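Local coordinates for protein D-alanyl-D-alanine carboxypeptidase (Bdellovibrio bacteriovorus, PDB 3V39) that acts as a peptidoglycan endopeptidase of a predatory bacterium and belongs to a family generally assigned serine-type D-Ala-D-Ala carboxypeptidase activity, at residues A[324-329]-A[350-355]; A[31-36]-A[328-333]; A[305-310]-A[320-325]. The protein carries 1 engineered substitution. All blocks are in the same frame, centred on the assembly; numbering follows the deposited sequence.

Contact 1. Residues A[324-329]-A[350-355]; sequences SVNKAK and TDYDKS. With TAU (2-aminoethanesulfonic acid), chain B.
Thr350 OG1 is gripped twice: it donates to Asn326 O at 2.8 Å, lying 46° out of that carbonyl's plane, and it accepts a longer bond of 3.3 Å from water 1. With chi1 at 56° the hydroxyl turns to the loop, while CG2 packs on Lys329 CB. The backbone N of the same threonine, Thr350 N, donates to the next carbonyl, Lys327 O, at 3.1 Å. Water 1 also ties together Ser324 OG, Val325 O and Tyr352 OH; it is 2.6 Å from Tyr352 OH and lies in the plane of the Tyr352 ring, at its edge. That ring turns its CD1-CE1 edge to the loop: Asn326 O is 3.3 Å from Tyr352 CE1, and the Asn326 amide slides past it tilted by only 13°. Water 2 bridges Asn326 OD1, Lys327 NZ and Tyr352 N, and Lys327 NZ makes a long salt bridge, 3.7 Å, to Asp351 OD1. The type I turn Val325-Ala328 joins strands 318-325 and 328-337; just before it, Ser324 N donates to the sulfonyl oxygen O3 of TAU. The turn is hydrogen-bonded to the end of strand 340-351, the hairpin partner of 328-337, with helix 361-376 covering Lys329 and Thr350 through Ala362.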
loop_
_atom_site.group_PDB
_atom_site.type_symbol
_atom_site.label_atom_id
_atom_site.label_comp_id
_atom_site.label_asym_id
_atom_site.label_seq_id
_atom_site.Cartn_x
_atom_site.Cartn_y
_atom_site.Cartn_z
ATOM N N SER A 324 -0.943 -14.172 -4.712
ATOM C CA SER A 324 -1.254 -15.123 -5.783
ATOM C C SER A 324 -0.770 -14.625 -7.136
ATOM O O SER A 324 -1.145 -13.507 -7.545
ATOM C CB SER A 324 -2.775 -15.374 -5.839
ATOM O OG SER A 324 -3.100 -16.327 -6.869
ATOM N N VAL A 325 0.068 -15.424 -7.793
ATOM C CA VAL A 325 0.361 -15.243 -9.228
ATOM C C VAL A 325 0.231 -16.612 -9.904
ATOM O O VAL A 325 -0.107 -17.657 -9.267
ATOM C CB VAL A 325 1.798 -14.708 -9.436
ATOM C CG1 VAL A 325 1.919 -13.243 -8.954
ATOM C CG2 VAL A 325 2.853 -15.612 -8.708
ATOM N N ASN A 326 0.440 -16.677 -11.219
ATOM C CA ASN A 326 0.138 -17.911 -11.935
ATOM C C ASN A 326 0.779 -19.158 -11.290
ATOM O O ASN A 326 0.106 -20.219 -11.237
ATOM C CB ASN A 326 0.652 -17.722 -13.372
ATOM C CG ASN A 326 0.104 -18.760 -14.334
ATOM O OD1 ASN A 326 -0.991 -19.373 -14.142
ATOM N ND2 ASN A 326 0.937 -19.076 -15.313
ATOM N N LYS A 327 2.029 -19.045 -10.871
ATOM C CA LYS A 327 2.721 -20.238 -10.322
ATOM C C LYS A 327 2.896 -20.274 -8.857
ATOM O O LYS A 327 3.507 -21.219 -8.365
ATOM C CB LYS A 327 4.112 -20.384 -10.983
ATOM C CG LYS A 327 4.025 -20.477 -12.514
ATOM C CD LYS A 327 3.356 -21.782 -12.927
ATOM C CE LYS A 327 3.253 -21.918 -14.453
ATOM N NZ LYS A 327 2.328 -23.041 -14.708
ATOM N N ALA A 328 2.322 -19.356 -8.126
ATOM C CA ALA A 328 2.525 -19.368 -6.678
ATOM C C ALA A 328 1.351 -18.821 -5.939
ATOM O O ALA A 328 0.731 -17.797 -6.309
ATOM C CB ALA A 328 3.776 -18.518 -6.322
ATOM N N LYS A 329 1.074 -19.457 -4.797
ATOM C CA LYS A 329 0.084 -18.884 -3.875
ATOM C C LYS A 329 0.769 -18.893 -2.498
ATOM O O LYS A 329 1.376 -19.883 -2.089
ATOM C CB LYS A 329 -1.160 -19.790 -3.828
ATOM C CG LYS A 329 -2.247 -19.198 -2.949
ATOM C CD LYS A 329 -3.215 -18.468 -3.823
ATOM C CE LYS A 329 -4.583 -18.551 -3.218
ATOM N NZ LYS A 329 -5.535 -17.533 -3.758
ATOM N N THR A 350 1.562 -23.533 -7.792
ATOM C CA THR A 350 0.274 -23.770 -8.459
ATOM C C THR A 350 0.465 -23.999 -9.937
ATOM O O THR A 350 1.305 -23.312 -10.583
ATOM C CB THR A 350 -0.710 -22.580 -8.235
ATOM O OG1 THR A 350 -0.089 -21.372 -8.680
ATOM C CG2 THR A 350 -1.054 -22.416 -6.721
ATOM N N ASP A 351 -0.275 -24.944 -10.468
ATOM C CA ASP A 351 -0.315 -25.182 -11.896
ATOM C C ASP A 351 -1.800 -25.221 -12.307
ATOM O O ASP A 351 -2.498 -26.212 -12.086
ATOM C CB ASP A 351 0.387 -26.488 -12.228
ATOM C CG ASP A 351 0.619 -26.637 -13.708
ATOM O OD1 ASP A 351 -0.054 -25.901 -14.476
ATOM O OD2 ASP A 351 1.465 -27.473 -14.100
ATOM N N TYR A 352 -2.276 -24.127 -12.939
ATOM C CA TYR A 352 -3.694 -24.000 -13.278
ATOM C C TYR A 352 -4.140 -24.775 -14.527
ATOM O O TYR A 352 -5.332 -24.970 -14.735
ATOM C CB TYR A 352 -4.067 -22.487 -13.429
ATOM C CG TYR A 352 -4.087 -21.813 -12.055
ATOM C CD1 TYR A 352 -3.038 -21.014 -11.643
ATOM C CD2 TYR A 352 -5.122 -22.082 -11.152
ATOM C CE1 TYR A 352 -3.028 -20.457 -10.366
ATOM C CE2 TYR A 352 -5.144 -21.543 -9.893
ATOM C CZ TYR A 352 -4.097 -20.708 -9.496
ATOM O OH TYR A 352 -4.081 -20.130 -8.230
ATOM N N ASP A 353 -3.160 -25.210 -15.284
ATOM C CA ASP A 353 -3.421 -25.925 -16.538
ATOM C C ASP A 353 -3.929 -27.335 -16.251
ATOM O O ASP A 353 -4.600 -27.922 -17.102
ATOM C CB ASP A 353 -2.134 -25.960 -17.401
ATOM C CG ASP A 353 -2.248 -26.885 -18.617
ATOM O OD1 ASP A 353 -3.003 -26.572 -19.568
ATOM O OD2 ASP A 353 -1.556 -27.928 -18.630
ATOM N N LYS A 354 -3.603 -27.883 -15.075
ATOM C CA LYS A 354 -3.881 -29.326 -14.783
ATOM C C LYS A 354 -5.040 -29.569 -13.813
ATOM O O LYS A 354 -5.298 -28.755 -12.932
ATOM C CB LYS A 354 -2.629 -29.938 -14.127
ATOM C CG LYS A 354 -1.377 -29.859 -14.995
ATOM C CD LYS A 354 -0.202 -30.619 -14.375
ATOM C CE LYS A 354 1.003 -30.675 -15.326
ATOM N NZ LYS A 354 2.212 -31.339 -14.734
ATOM N N SER A 355 -5.685 -30.733 -13.942
ATOM C CA SER A 355 -6.740 -31.150 -13.029
ATOM C C SER A 355 -7.719 -30.048 -12.841
ATOM O O SER A 355 -7.936 -29.627 -11.696
ATOM C CB SER A 355 -6.177 -31.498 -11.637
ATOM O OG SER A 355 -5.105 -32.423 -11.695
HETATM C C1 TAU B . -0.570 -9.527 -7.928
HETATM C C2 TAU B . -1.074 -9.298 -6.489
HETATM N N1 TAU B . -1.213 -8.652 -8.992
HETATM S S TAU B . -0.813 -10.134 -5.047
HETATM O O1 TAU B . -2.095 -10.217 -4.288
HETATM O O3 TAU B . -0.217 -11.448 -5.411
HETATM O O HOH W 1 -1.883 -18.950 -7.451
HETATM O O HOH W 2 -0.285 -22.189 -13.465
#

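Contact 2. Residues A[31-36]-A[328-333]; sequences PLASIS and AKTLMG. With TAU (2-aminoethanesulfonic acid), chain B.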
loop_
_atom_site.group_PDB
_atom_site.type_symbol
_atom_site.label_atom_id
_atom_site.label_comp_id
_atom_site.label_asym_id
_atom_site.label_seq_id
_atom_site.Cartn_x
_atom_site.Cartn_y
_atom_site.Cartn_z
ATOM N N PRO A 31 8.918 -17.748 -5.939
ATOM C CA PRO A 31 8.116 -16.570 -6.180
ATOM C C PRO A 31 7.245 -16.180 -4.986
ATOM O O PRO A 31 6.584 -17.042 -4.383
ATOM C CB PRO A 31 7.234 -16.968 -7.395
ATOM C CG PRO A 31 7.973 -18.195 -7.964
ATOM C CD PRO A 31 8.586 -18.878 -6.837
ATOM N N LEU A 32 7.168 -14.892 -4.680
ATOM C CA LEU A 32 6.489 -14.379 -3.497
ATOM C C LEU A 32 5.063 -13.913 -3.780
ATOM O O LEU A 32 4.227 -13.863 -2.892
ATOM C CB LEU A 32 7.247 -13.161 -2.942
ATOM C CG LEU A 32 8.671 -13.537 -2.484
ATOM C CD1 LEU A 32 9.240 -12.232 -1.874
ATOM C CD2 LEU A 32 8.739 -14.686 -1.425
ATOM N N ALA A 33 4.823 -13.487 -5.021
ATOM C CA ALA A 33 3.574 -12.765 -5.270
ATOM C C ALA A 33 3.413 -11.599 -4.285
ATOM O O ALA A 33 4.413 -10.974 -3.949
ATOM C CB ALA A 33 2.341 -13.767 -5.220
ATOM N N SER A 34 2.189 -11.240 -3.881
ATOM C CA SER A 34 2.002 -10.019 -3.073
ATOM C C SER A 34 2.493 -10.105 -1.682
ATOM O O SER A 34 2.421 -9.055 -1.006
ATOM C CB SER A 34 0.529 -9.695 -3.040
ATOM O OG SER A 34 0.110 -9.200 -4.280
ATOM N N ILE A 35 3.037 -11.236 -1.188
ATOM C CA ILE A 35 3.732 -11.099 0.110
ATOM C C ILE A 35 4.972 -10.216 -0.082
ATOM O O ILE A 35 5.491 -9.677 0.917
ATOM C CB ILE A 35 4.025 -12.401 0.882
ATOM C CG1 ILE A 35 5.090 -13.241 0.177
ATOM C CG2 ILE A 35 2.733 -13.207 1.049
ATOM C CD1 ILE A 35 5.480 -14.564 1.006
ATOM N N SER A 36 5.409 -9.973 -1.332
ATOM C CA SER A 36 6.408 -8.907 -1.603
ATOM C C SER A 36 5.997 -7.598 -0.938
ATOM O O SER A 36 6.914 -6.801 -0.578
ATOM C CB SER A 36 6.456 -8.604 -3.126
ATOM O OG SER A 36 6.974 -9.743 -3.793
ATOM N N ALA A 328 2.322 -19.356 -8.126
ATOM C CA ALA A 328 2.525 -19.368 -6.678
ATOM C C ALA A 328 1.351 -18.821 -5.939
ATOM O O ALA A 328 0.731 -17.797 -6.309
ATOM C CB ALA A 328 3.776 -18.518 -6.322
ATOM N N LYS A 329 1.074 -19.457 -4.797
ATOM C CA LYS A 329 0.084 -18.884 -3.875
ATOM C C LYS A 329 0.769 -18.893 -2.498
ATOM O O LYS A 329 1.376 -19.883 -2.089
ATOM C CB LYS A 329 -1.160 -19.790 -3.828
ATOM C CG LYS A 329 -2.247 -19.198 -2.949
ATOM C CD LYS A 329 -3.215 -18.468 -3.823
ATOM C CE LYS A 329 -4.583 -18.551 -3.218
ATOM N NZ LYS A 329 -5.535 -17.533 -3.758
ATOM N N THR A 330 0.713 -17.760 -1.804
ATOM C CA THR A 330 1.554 -17.566 -0.639
ATOM C C THR A 330 0.776 -16.852 0.467
ATOM O O THR A 330 -0.271 -16.204 0.275
ATOM C CB THR A 330 2.761 -16.701 -1.018
ATOM O OG1 THR A 330 2.280 -15.412 -1.529
ATOM C CG2 THR A 330 3.575 -17.373 -2.131
ATOM N N LEU A 331 1.287 -16.982 1.700
ATOM C CA LEU A 331 0.693 -16.281 2.854
ATOM C C LEU A 331 1.812 -16.100 3.867
ATOM O O LEU A 331 2.653 -17.023 4.048
ATOM C CB LEU A 331 -0.427 -17.177 3.485
ATOM C CG LEU A 331 -1.192 -16.444 4.596
ATOM C CD1 LEU A 331 -2.160 -15.423 3.984
ATOM C CD2 LEU A 331 -2.019 -17.438 5.390
ATOM N N MET A 332 1.922 -14.949 4.502
ATOM C CA MET A 332 2.891 -14.833 5.619
ATOM C C MET A 332 2.356 -13.894 6.646
ATOM O O MET A 332 1.496 -13.029 6.339
ATOM C CB MET A 332 4.289 -14.292 5.134
ATOM C CG MET A 332 4.241 -12.818 4.624
ATOM S SD MET A 332 5.820 -12.231 3.901
ATOM C CE MET A 332 6.702 -11.729 5.348
ATOM N N GLY A 333 2.831 -14.006 7.871
ATOM C CA GLY A 333 2.371 -13.081 8.877
ATOM C C GLY A 333 2.697 -13.613 10.258
ATOM O O GLY A 333 3.706 -14.314 10.447
HETATM C C1 TAU B . -0.570 -9.527 -7.928
HETATM C C2 TAU B . -1.074 -9.298 -6.489
HETATM N N1 TAU B . -1.213 -8.652 -8.992
HETATM S S TAU B . -0.813 -10.134 -5.047
HETATM O O1 TAU B . -2.095 -10.217 -4.288
HETATM O O3 TAU B . -0.217 -11.448 -5.411
#
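The flat peptide group joining Leu32 to Ala33 presents its oxygen to the strand: Thr330 OG1 donates to Leu32 O at 2.8 Å, coming in 37° above the carbonyl plane. Ile35 CG2 lies 3.4 Å from Thr330 OG1, and the CG2 methyl of Thr330 rests near Pro31 O. Beside it, Pro31 CB touches the methyl of Ala328 at 3.9 Å. Ala33 O takes two donors from one residue, Ser36 N and Ser36 OG, the hydroxyl arriving nearly along the C=O axis; both bonds span the 3-10 turn at 34-35 that leads into helix 36-48. The turn carries Ser34, probably the nucleophile of an SxxK motif with Lys37, as in serine penicillin-binding proteins. Here Ser34 OG is covalently joined to TAU S, the remnant of buffer, and Lys37 NZ is hydrogen-bonded to Ser34 OG. Ser34 N donates to TAU O3, consistent with an oxyanion hole whose second arm is Ser324 N. Further along the strand, the backbone puts Ile35 CB 3.5 Å from Met332 SD; chi1 of 69°, with the chain extended at chi2, then places Ile35 CD1 3.7 Å from Met332 SD. Met274 of helix 271-286 touches both Ile35 and Met332.

Contact 3. Residues A[305-310]-A[320-325]; sequences STVGSY and AKTGSV. With TAU (2-aminoethanesulfonic acid), chain B.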
loop_
_atom_site.group_PDB
_atom_site.type_symbol
_atom_site.label_atom_id
_atom_site.label_comp_id
_atom_site.label_asym_id
_atom_site.label_seq_id
_atom_site.Cartn_x
_atom_site.Cartn_y
_atom_site.Cartn_z
ATOM N N SER A 305 -10.651 -6.685 3.485
ATOM C CA SER A 305 -9.311 -7.157 3.141
ATOM C C SER A 305 -9.379 -8.550 2.539
ATOM O O SER A 305 -10.410 -9.277 2.651
ATOM C CB SER A 305 -8.400 -7.215 4.421
ATOM O OG SER A 305 -8.713 -8.400 5.199
ATOM N N THR A 306 -8.255 -9.003 2.005
ATOM C CA THR A 306 -8.220 -10.328 1.426
ATOM C C THR A 306 -8.237 -11.444 2.472
ATOM O O THR A 306 -8.352 -12.620 2.065
ATOM C CB THR A 306 -6.989 -10.524 0.552
ATOM O OG1 THR A 306 -5.802 -10.376 1.352
ATOM C CG2 THR A 306 -6.946 -9.409 -0.519
ATOM N N VAL A 307 -8.174 -11.138 3.754
ATOM C CA VAL A 307 -8.367 -12.200 4.757
ATOM C C VAL A 307 -9.623 -11.968 5.610
ATOM O O VAL A 307 -9.806 -12.642 6.634
ATOM C CB VAL A 307 -7.115 -12.366 5.696
ATOM C CG1 VAL A 307 -5.898 -12.848 4.863
ATOM C CG2 VAL A 307 -6.744 -11.021 6.395
ATOM N N GLY A 308 -10.520 -11.101 5.150
ATOM C CA GLY A 308 -11.765 -10.913 5.902
ATOM C C GLY A 308 -12.587 -12.196 5.895
ATOM O O GLY A 308 -13.295 -12.433 6.850
ATOM N N SER A 309 -12.408 -13.034 4.873
ATOM C CA SER A 309 -13.237 -14.245 4.781
ATOM C C SER A 309 -12.681 -15.396 5.558
ATOM O O SER A 309 -13.371 -16.438 5.674
ATOM C CB SER A 309 -13.340 -14.664 3.291
ATOM O OG SER A 309 -12.048 -14.986 2.779
ATOM N N TYR A 310 -11.517 -15.241 6.165
ATOM C CA TYR A 310 -10.816 -16.326 6.822
ATOM C C TYR A 310 -11.600 -16.536 8.112
ATOM O O TYR A 310 -12.202 -15.601 8.690
ATOM C CB TYR A 310 -9.348 -15.953 7.064
ATOM C CG TYR A 310 -8.432 -16.152 5.874
ATOM C CD1 TYR A 310 -8.861 -15.860 4.558
ATOM C CD2 TYR A 310 -7.172 -16.619 6.042
ATOM C CE1 TYR A 310 -8.015 -16.045 3.468
ATOM C CE2 TYR A 310 -6.329 -16.828 4.993
ATOM C CZ TYR A 310 -6.734 -16.514 3.703
ATOM O OH TYR A 310 -5.946 -16.697 2.577
ATOM N N ALA A 320 -1.914 -11.193 8.525
ATOM C CA ALA A 320 -1.261 -11.885 7.410
ATOM C C ALA A 320 -1.502 -11.214 6.097
ATOM O O ALA A 320 -2.482 -10.469 5.970
ATOM C CB ALA A 320 -1.774 -13.386 7.285
ATOM N N LYS A 321 -0.567 -11.453 5.197
ATOM C CA LYS A 321 -0.685 -10.951 3.795
ATOM C C LYS A 321 -0.740 -12.147 2.851
ATOM O O LYS A 321 0.083 -13.095 2.920
ATOM C CB LYS A 321 0.570 -10.118 3.512
ATOM C CG LYS A 321 0.627 -9.577 2.046
ATOM C CD LYS A 321 -0.322 -8.386 1.948
ATOM C CE LYS A 321 -0.527 -7.989 0.477
ATOM N NZ LYS A 321 -1.567 -8.989 -0.158
ATOM N N THR A 322 -1.701 -12.086 1.948
ATOM C CA THR A 322 -1.876 -13.123 0.909
ATOM C C THR A 322 -1.089 -12.780 -0.333
ATOM O O THR A 322 -0.690 -11.590 -0.582
ATOM C CB THR A 322 -3.353 -13.144 0.507
ATOM O OG1 THR A 322 -3.812 -11.800 0.211
ATOM C CG2 THR A 322 -4.250 -13.678 1.622
ATOM N N GLY A 323 -0.828 -13.769 -1.193
ATOM C CA GLY A 323 -0.338 -13.449 -2.528
ATOM C C GLY A 323 -0.758 -14.553 -3.476
ATOM O O GLY A 323 -0.898 -15.742 -3.093
ATOM N N SER A 324 -0.943 -14.172 -4.712
ATOM C CA SER A 324 -1.254 -15.123 -5.783
ATOM C C SER A 324 -0.770 -14.625 -7.136
ATOM O O SER A 324 -1.145 -13.507 -7.545
ATOM C CB SER A 324 -2.775 -15.374 -5.839
ATOM O OG SER A 324 -3.100 -16.327 -6.869
ATOM N N VAL A 325 0.068 -15.424 -7.793
ATOM C CA VAL A 325 0.361 -15.243 -9.228
ATOM C C VAL A 325 0.231 -16.612 -9.904
ATOM O O VAL A 325 -0.107 -17.657 -9.267
ATOM C CB VAL A 325 1.798 -14.708 -9.436
ATOM C CG1 VAL A 325 1.919 -13.243 -8.954
ATOM C CG2 VAL A 325 2.853 -15.612 -8.708
HETATM C C1 TAU B . -0.570 -9.527 -7.928
HETATM C C2 TAU B . -1.074 -9.298 -6.489
HETATM N N1 TAU B . -1.213 -8.652 -8.992
HETATM S S TAU B . -0.813 -10.134 -5.047
HETATM O O1 TAU B . -2.095 -10.217 -4.288
HETATM O O3 TAU B . -0.217 -11.448 -5.411
HETATM O O HOH W 3 -3.995 -8.277 0.995
#
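Two threonines with nearly the same first torsion face each other: chi1 is 61° in Thr306 and 50° in Thr322, and each sets OG1 between its own backbone N and carbonyl carbon. Because both CB atoms point across the contact, the hydroxyls meet, Thr306 OG1 and Thr322 OG1 being hydrogen-bonded at 2.7 Å with either able to donate. Thr306 OG1 also bonds water 3 at 2.8 Å, and this water accepts from Lys321 NZ. The lysine begins by pointing away from the loop, then bends at chi2 and chi4 until NZ comes back to its own strand, where it donates to Thr322 O at 2.8 Å, 21° off the carbonyl plane. Its ammonium group therefore has several fixed partners, with Ser215 OG among them.

The methyl of Thr322 faces Val307 and Tyr310. Thr322 CG2 lies 3.7 Å from Val307 CG1 and 3.6 Å from Tyr310 OH. Val307 CG1 in turn sits over the centre of the Tyr310 ring, 3.8 Å above its plane, while Ser309 OG lies at the ring edge. The loop is shaped by two successive type I turns and by an ST turn, in which Val307 N donates to Ser305 OG.

Lys321-Thr322-Gly323 is probably the KTG motif that borders the active site in serine penicillin-binding proteins. Strand 318-325 is an edge strand of its sheet within this chain, paired with strand 328-337, from which Leu331 touches Ala320 and Thr322. The loop packs beside these same two residues, Ala320 and Thr322; it is also hydrogen-bonded through the backbone of Thr306 to Asn213 of helix 204-214, and Tyr310 makes a cation-pi contact with Lys367 of helix 361-376.

One segment of each of contacts 1 and 3, and the loop 31-36 of contact 2, touch TAU. Strand 318-325, the turn after it and strand 328-337 run through them in order: contact 3 supplies Lys321 to Gly323, contact 1 the turn with Ser324, contact 2 the serine-bearing loop packed on the next strand. Centres of contacts 2 and 3 lie about 10 Å apart, contacts 1 and 2 about 13 Å, and contacts 1 and 3 about 16 Å. The paired strands link contacts 2 and 3 directly, with Thr330 N 2.9 Å from Gly323 O and Met332 O 2.8 Å from Lys321 N. Contacts 1 and 2 meet beside the sulfonyl group, where Ala33 CB packs 3.3 Å from Ser324 N.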